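Local coordinates for putative type I restriction enzyme R protein (Bacteroides fragilis NCTC 9343, PDB 3EVY) that probably forms a C-terminal part of the R subunit of a type I restriction enzyme, a subunit probably needed for DNA cleavage and ATP hydrolysis but not for modification, at residues E14-R19 / R60-G65; I51-M56 / Q79-Y84. All blocks are in the same frame, centred on the assembly; numbering follows the deposited sequence.

Contact 1: E14-R19 / R60-G65; sequences EKLVER and RNEVKG
Val63 reaches Leu16 through CG1, which stands opposite the valine's carbonyl carbon (chi1 -55°) and so comes up against Leu16 CB. The leucine's own first torsion (chi1 -60°), with CG beside the backbone N, serves a different partner: it brings the two end methyls to Glu62. Glu62 takes the other course, with CG opposite its backbone N (chi1 173°) and an extended chain that carries the carboxylate across the end of Leu16.

The nearest CA atoms across the segments are those of Leu16 and Val63, 6.6 Å apart. Here Val63 CG1 presses against the root of the leucine, 3.6 Å from Leu16 CB. The same methyl reaches the following residue as well, lying 4.1 Å from Val17 N and, more loosely, 4.3 Å from Val17 CG2. One valine methyl thus serves two successive residues of helix 12-30.

Across these two segments the forked end of Leu16 meets Glu62, whose chain crosses it at about a right angle. The two methyls divide the work: Leu16 CD1 lies 3.8 Å from the aliphatic Glu62 CG, whereas Leu16 CD2 sits over the flat face of the carboxylate, 3.6 Å from Glu62 CD. Arg19 NH2 comes within 5.0 Å of Glu62 OE2, too far for contact, although the opposite charges may attract weakly.

Around this patch, Leu16 also touches Leu59 and Tyr66, and Val63 touches Tyr13, so both buried residues have further apolar neighbours. The whole is plain helix-helix packing, joining the start of helix 12-30 to the last turn of helix 43-63 in an all-helical part of the HsdR C-terminal region.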
loop_
_atom_site.group_PDB
_atom_site.type_symbol
_atom_site.label_atom_id
_atom_site.label_comp_id
_atom_site.label_asym_id
_atom_site.label_seq_id
_atom_site.Cartn_x
_atom_site.Cartn_y
_atom_site.Cartn_z
ATOM N N GLU A 14 -15.569 -5.521 -4.414
ATOM C CA GLU A 14 -15.917 -4.902 -3.153
ATOM C C GLU A 14 -15.182 -5.594 -2.048
ATOM O O GLU A 14 -14.609 -4.916 -1.185
ATOM C CB GLU A 14 -17.433 -5.047 -2.909
ATOM C CG GLU A 14 -18.299 -4.487 -4.095
ATOM C CD GLU A 14 -19.816 -4.728 -3.959
ATOM O OE1 GLU A 14 -20.549 -3.700 -3.980
ATOM O OE2 GLU A 14 -20.251 -5.923 -3.846
ATOM N N LYS A 15 -15.160 -6.935 -2.096
ATOM C CA LYS A 15 -14.334 -7.753 -1.174
ATOM C C LYS A 15 -12.875 -7.325 -1.152
ATOM O O LYS A 15 -12.296 -7.150 -0.071
ATOM C CB LYS A 15 -14.392 -9.260 -1.514
ATOM C CG LYS A 15 -15.493 -10.063 -0.783
ATOM C CD LYS A 15 -15.567 -11.531 -1.257
ATOM C CE LYS A 15 -16.059 -11.644 -2.700
ATOM N NZ LYS A 15 -15.755 -12.952 -3.362
ATOM N N LEU A 16 -12.241 -7.224 -2.319
ATOM C CA LEU A 16 -10.833 -6.856 -2.362
ATOM C C LEU A 16 -10.579 -5.389 -1.886
ATOM O O LEU A 16 -9.495 -5.082 -1.368
ATOM C CB LEU A 16 -10.259 -7.049 -3.771
ATOM C CG LEU A 16 -10.256 -8.442 -4.439
ATOM C CD1 LEU A 16 -10.252 -8.350 -6.050
ATOM C CD2 LEU A 16 -9.039 -9.258 -3.976
ATOM N N VAL A 17 -11.503 -4.484 -2.189
ATOM C CA VAL A 17 -11.383 -3.086 -1.733
ATOM C C VAL A 17 -11.390 -3.043 -0.216
ATOM O O VAL A 17 -10.579 -2.346 0.379
ATOM C CB VAL A 17 -12.500 -2.161 -2.315
ATOM C CG1 VAL A 17 -12.618 -0.808 -1.548
ATOM C CG2 VAL A 17 -12.290 -1.911 -3.801
ATOM N N GLU A 18 -12.267 -3.841 0.414
ATOM C CA GLU A 18 -12.337 -3.902 1.873
ATOM C C GLU A 18 -11.041 -4.429 2.494
ATOM O O GLU A 18 -10.525 -3.840 3.425
ATOM C CB GLU A 18 -13.506 -4.805 2.286
ATOM C CG GLU A 18 -13.634 -4.896 3.790
ATOM C CD GLU A 18 -14.775 -5.807 4.201
ATOM O OE1 GLU A 18 -15.794 -5.862 3.454
ATOM O OE2 GLU A 18 -14.618 -6.475 5.259
ATOM N N ARG A 19 -10.520 -5.546 1.984
ATOM C CA ARG A 19 -9.200 -6.028 2.329
ATOM C C ARG A 19 -8.084 -4.948 2.126
ATOM O O ARG A 19 -7.178 -4.827 2.953
ATOM C CB ARG A 19 -8.790 -7.223 1.461
ATOM C CG ARG A 19 -9.232 -8.573 1.982
ATOM C CD ARG A 19 -9.127 -9.693 0.903
ATOM N NE ARG A 19 -7.721 -9.959 0.591
ATOM C CZ ARG A 19 -7.300 -10.622 -0.480
ATOM N NH1 ARG A 19 -8.176 -11.132 -1.339
ATOM N NH2 ARG A 19 -5.997 -10.796 -0.672
ATOM N N ARG A 60 -3.570 -3.624 -4.764
ATOM C CA ARG A 60 -3.945 -2.428 -5.513
ATOM C C ARG A 60 -4.000 -2.739 -7.027
ATOM O O ARG A 60 -4.911 -2.327 -7.710
ATOM C CB ARG A 60 -3.002 -1.300 -5.260
ATOM C CG ARG A 60 -3.504 0.064 -5.737
ATOM C CD ARG A 60 -3.210 1.077 -4.678
ATOM N NE ARG A 60 -3.590 2.394 -5.086
ATOM C CZ ARG A 60 -3.991 3.362 -4.285
ATOM N NH1 ARG A 60 -4.352 4.495 -4.819
ATOM N NH2 ARG A 60 -4.130 3.174 -2.982
ATOM N N ASN A 61 -3.034 -3.463 -7.549
ATOM C CA ASN A 61 -3.016 -3.764 -8.997
ATOM C C ASN A 61 -4.164 -4.693 -9.365
ATOM O O ASN A 61 -4.767 -4.608 -10.443
ATOM C CB ASN A 61 -1.645 -4.362 -9.379
ATOM C CG ASN A 61 -0.637 -3.274 -9.659
ATOM O OD1 ASN A 61 -1.047 -2.176 -10.047
ATOM N ND2 ASN A 61 0.658 -3.523 -9.389
ATOM N N GLU A 62 -4.523 -5.544 -8.419
ATOM C CA GLU A 62 -5.586 -6.495 -8.550
ATOM C C GLU A 62 -6.946 -5.805 -8.632
ATOM O O GLU A 62 -7.720 -6.084 -9.539
ATOM C CB GLU A 62 -5.529 -7.460 -7.310
ATOM C CG GLU A 62 -6.683 -8.422 -7.205
ATOM C CD GLU A 62 -6.368 -9.709 -6.397
ATOM O OE1 GLU A 62 -7.049 -10.700 -6.671
ATOM O OE2 GLU A 62 -5.499 -9.742 -5.484
ATOM N N VAL A 63 -7.234 -4.875 -7.729
ATOM C CA VAL A 63 -8.465 -4.043 -7.897
ATOM C C VAL A 63 -8.473 -3.184 -9.141
ATOM O O VAL A 63 -9.522 -2.927 -9.667
ATOM C CB VAL A 63 -8.853 -3.202 -6.616
ATOM C CG1 VAL A 63 -8.979 -4.148 -5.400
ATOM C CG2 VAL A 63 -7.829 -2.133 -6.372
ATOM N N LYS A 64 -7.315 -2.746 -9.647
ATOM C CA LYS A 64 -7.337 -2.000 -10.913
ATOM C C LYS A 64 -7.678 -2.921 -12.072
ATOM O O LYS A 64 -7.937 -2.456 -13.196
ATOM C CB LYS A 64 -5.992 -1.280 -11.172
ATOM C CG LYS A 64 -5.648 -0.227 -10.120
ATOM C CD LYS A 64 -4.355 0.447 -10.388
ATOM C CE LYS A 64 -4.194 1.592 -9.435
ATOM N NZ LYS A 64 -2.916 2.267 -9.689
ATOM N N GLY A 65 -7.661 -4.212 -11.822
ATOM C CA GLY A 65 -8.026 -5.137 -12.864
ATOM C C GLY A 65 -9.534 -5.390 -13.013
ATOM O O GLY A 65 -9.950 -6.370 -13.691
#

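Contact 2: I51-M56 / Q79-Y84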
loop_
_atom_site.group_PDB
_atom_site.type_symbol
_atom_site.label_atom_id
_atom_site.label_comp_id
_atom_site.label_asym_id
_atom_site.label_seq_id
_atom_site.Cartn_x
_atom_site.Cartn_y
_atom_site.Cartn_z
ATOM N N ILE A 51 7.820 -5.893 2.694
ATOM C CA ILE A 51 6.853 -6.985 2.646
ATOM C C ILE A 51 5.423 -6.467 2.697
ATOM O O ILE A 51 4.572 -6.881 1.914
ATOM C CB ILE A 51 7.182 -7.978 3.783
ATOM C CG1 ILE A 51 8.461 -8.732 3.386
ATOM C CG2 ILE A 51 6.039 -8.934 4.027
ATOM C CD1 ILE A 51 9.250 -9.419 4.571
ATOM N N LEU A 52 5.166 -5.489 3.565
ATOM C CA LEU A 52 3.867 -4.905 3.632
ATOM C C LEU A 52 3.547 -4.170 2.358
ATOM O O LEU A 52 2.415 -4.198 1.878
ATOM C CB LEU A 52 3.700 -3.924 4.835
ATOM C CG LEU A 52 3.551 -4.524 6.253
ATOM C CD1 LEU A 52 3.065 -3.490 7.292
ATOM C CD2 LEU A 52 2.602 -5.717 6.249
ATOM N N PHE A 53 4.506 -3.408 1.867
ATOM C CA PHE A 53 4.164 -2.615 0.743
ATOM C C PHE A 53 3.964 -3.532 -0.478
ATOM O O PHE A 53 3.126 -3.261 -1.339
ATOM C CB PHE A 53 5.219 -1.583 0.440
ATOM C CG PHE A 53 4.776 -0.631 -0.659
ATOM C CD1 PHE A 53 3.954 0.463 -0.350
ATOM C CD2 PHE A 53 5.135 -0.865 -1.981
ATOM C CE1 PHE A 53 3.534 1.340 -1.367
ATOM C CE2 PHE A 53 4.679 0.020 -3.019
ATOM C CZ PHE A 53 3.897 1.102 -2.657
ATOM N N ARG A 54 4.784 -4.568 -0.619
ATOM C CA ARG A 54 4.547 -5.541 -1.758
ATOM C C ARG A 54 3.142 -6.097 -1.795
ATOM O O ARG A 54 2.508 -6.168 -2.841
ATOM C CB ARG A 54 5.524 -6.729 -1.751
ATOM C CG ARG A 54 5.354 -7.637 -3.020
ATOM C CD ARG A 54 6.425 -8.697 -3.082
ATOM N NE ARG A 54 6.155 -9.526 -4.252
ATOM C CZ ARG A 54 6.745 -10.691 -4.504
ATOM N NH1 ARG A 54 7.675 -11.174 -3.681
ATOM N NH2 ARG A 54 6.411 -11.348 -5.608
ATOM N N ALA A 55 2.610 -6.475 -0.658
ATOM C CA ALA A 55 1.243 -7.002 -0.576
ATOM C C ALA A 55 0.171 -5.977 -0.903
ATOM O O ALA A 55 -0.857 -6.300 -1.491
ATOM C CB ALA A 55 0.940 -7.600 0.914
ATOM N N MET A 56 0.333 -4.758 -0.400
ATOM C CA MET A 56 -0.594 -3.642 -0.805
ATOM C C MET A 56 -0.471 -3.382 -2.270
ATOM O O MET A 56 -1.479 -3.193 -2.974
ATOM C CB MET A 56 -0.184 -2.311 -0.052
ATOM C CG MET A 56 -0.775 -2.127 1.395
ATOM S SD MET A 56 -0.831 -0.337 1.759
ATOM C CE MET A 56 0.744 0.181 1.227
ATOM N N GLN A 79 -1.036 9.339 -5.997
ATOM C CA GLN A 79 0.278 10.004 -5.922
ATOM C C GLN A 79 1.076 9.657 -4.664
ATOM O O GLN A 79 2.268 9.241 -4.747
ATOM C CB GLN A 79 0.133 11.517 -6.071
ATOM C CG GLN A 79 1.517 12.241 -6.201
ATOM C CD GLN A 79 2.417 11.629 -7.293
ATOM O OE1 GLN A 79 2.056 11.605 -8.478
ATOM N NE2 GLN A 79 3.571 11.102 -6.887
ATOM N N ARG A 80 0.439 9.844 -3.501
ATOM C CA ARG A 80 1.005 9.426 -2.225
ATOM C C ARG A 80 1.476 7.952 -2.293
ATOM O O ARG A 80 2.585 7.597 -1.835
ATOM C CB ARG A 80 -0.046 9.600 -1.123
ATOM C CG ARG A 80 0.457 9.193 0.304
ATOM C CD ARG A 80 1.597 10.085 0.872
ATOM N NE ARG A 80 1.298 11.511 1.071
ATOM C CZ ARG A 80 0.871 12.039 2.241
ATOM N NH1 ARG A 80 0.674 11.278 3.329
ATOM N NH2 ARG A 80 0.638 13.346 2.346
ATOM N N PHE A 81 0.640 7.104 -2.883
ATOM C CA PHE A 81 0.960 5.653 -2.932
ATOM C C PHE A 81 2.215 5.482 -3.780
ATOM O O PHE A 81 3.086 4.732 -3.412
ATOM C CB PHE A 81 -0.195 4.886 -3.599
ATOM C CG PHE A 81 -0.087 3.399 -3.439
ATOM C CD1 PHE A 81 -0.549 2.783 -2.243
ATOM C CD2 PHE A 81 0.524 2.613 -4.418
ATOM C CE1 PHE A 81 -0.418 1.434 -2.051
ATOM C CE2 PHE A 81 0.627 1.218 -4.230
ATOM C CZ PHE A 81 0.153 0.637 -3.053
ATOM N N ALA A 82 2.253 6.179 -4.936
ATOM C CA ALA A 82 3.475 6.217 -5.798
ATOM C C ALA A 82 4.735 6.684 -5.085
ATOM O O ALA A 82 5.833 6.188 -5.341
ATOM C CB ALA A 82 3.232 7.075 -7.017
ATOM N N ASP A 83 4.595 7.675 -4.207
ATOM C CA ASP A 83 5.707 8.132 -3.377
ATOM C C ASP A 83 6.207 7.054 -2.414
ATOM O O ASP A 83 7.393 6.868 -2.248
ATOM C CB ASP A 83 5.314 9.429 -2.657
ATOM C CG ASP A 83 5.116 10.611 -3.634
ATOM O OD1 ASP A 83 5.671 10.584 -4.751
ATOM O OD2 ASP A 83 4.368 11.539 -3.302
ATOM N N TYR A 84 5.309 6.296 -1.783
ATOM C CA TYR A 84 5.775 5.139 -1.026
ATOM C C TYR A 84 6.449 4.123 -1.968
ATOM O O TYR A 84 7.418 3.458 -1.606
ATOM C CB TYR A 84 4.607 4.459 -0.314
ATOM C CG TYR A 84 4.122 5.159 0.955
ATOM C CD1 TYR A 84 4.862 5.079 2.157
ATOM C CD2 TYR A 84 2.903 5.875 0.962
ATOM C CE1 TYR A 84 4.394 5.665 3.318
ATOM C CE2 TYR A 84 2.449 6.497 2.129
ATOM C CZ TYR A 84 3.183 6.383 3.292
ATOM O OH TYR A 84 2.726 6.975 4.467
#
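Phe53 and Phe81 form the aromatic centre of a helix-helix packing contact in this all-helical fragment, between helices 43-63 and 78-91. The short segments run roughly antiparallel, at 138° between their N-to-C directions, and their axes come no nearer than 11.8 Å. That spacing is bridged by large side chains, and all four touching residues are buried.

The ring-to-ring interaction is an offset stack: the centroids of Phe53 and Phe81 are 4.9 Å apart and the planes are inclined by 30°. Phe53 lays its outer end over one face of Phe81, with Phe53 CZ 3.6 Å from Phe81 CE2. In both residues CG lies opposite the backbone N; in Phe81 the end of the ring thereby comes nearer the other helix than the direction of its CB alone would suggest. Other aromatic and charged neighbours join here: Tyr88 meets the ring of Phe53, Phe27 packs edge-to-face with Tyr84, and Arg60 makes a cation-pi contact with Phe81.

Around the stack lie contacts that involve no stacking. At Tyr84 it is the root of the side chain that touches, CB lying 3.5 Å from Phe53 CE1, while the phenol leads away. Helix 12-30 also contributes: Met23 and Phe27 touch Met56, and Phe20 touches Phe81.

A polar atom makes a separate kind of approach, the backbone carbonyl oxygen of Tyr84 lying over one face of the Phe53 ring.

The methionine contact is different again, for Met56 and Phe81 run past one another in opposite directions. The thioether is bent near its end (chi3 -46°), and its terminal methyl approaches the phenylalanine ring obliquely, Met56 CE lying 3.7 Å from Phe81 CE1.

Overall arrangement
The centres of the two contacts are about 14 Å apart, and helix 43-63 serves both: its segment 51-56 takes part in contact 2, and its C-terminal end in contact 1. Along the chain the order is 14-19, 51-56, 60-65, 79-84, so the segments alternate and the two pairings cross. Contact 1 joins helix 43-63 to helix 12-30, and contact 2 joins it to helix 78-91, near the centre of the modelled chain. They also touch directly, Arg60 NH2 lying 3.7 Å from Phe81 CD1. Arg60 further forms a salt bridge with Glu78. Helix 43-63 thus packs against both other long helices of this C-terminal part of the R subunit, and those two also touch each other.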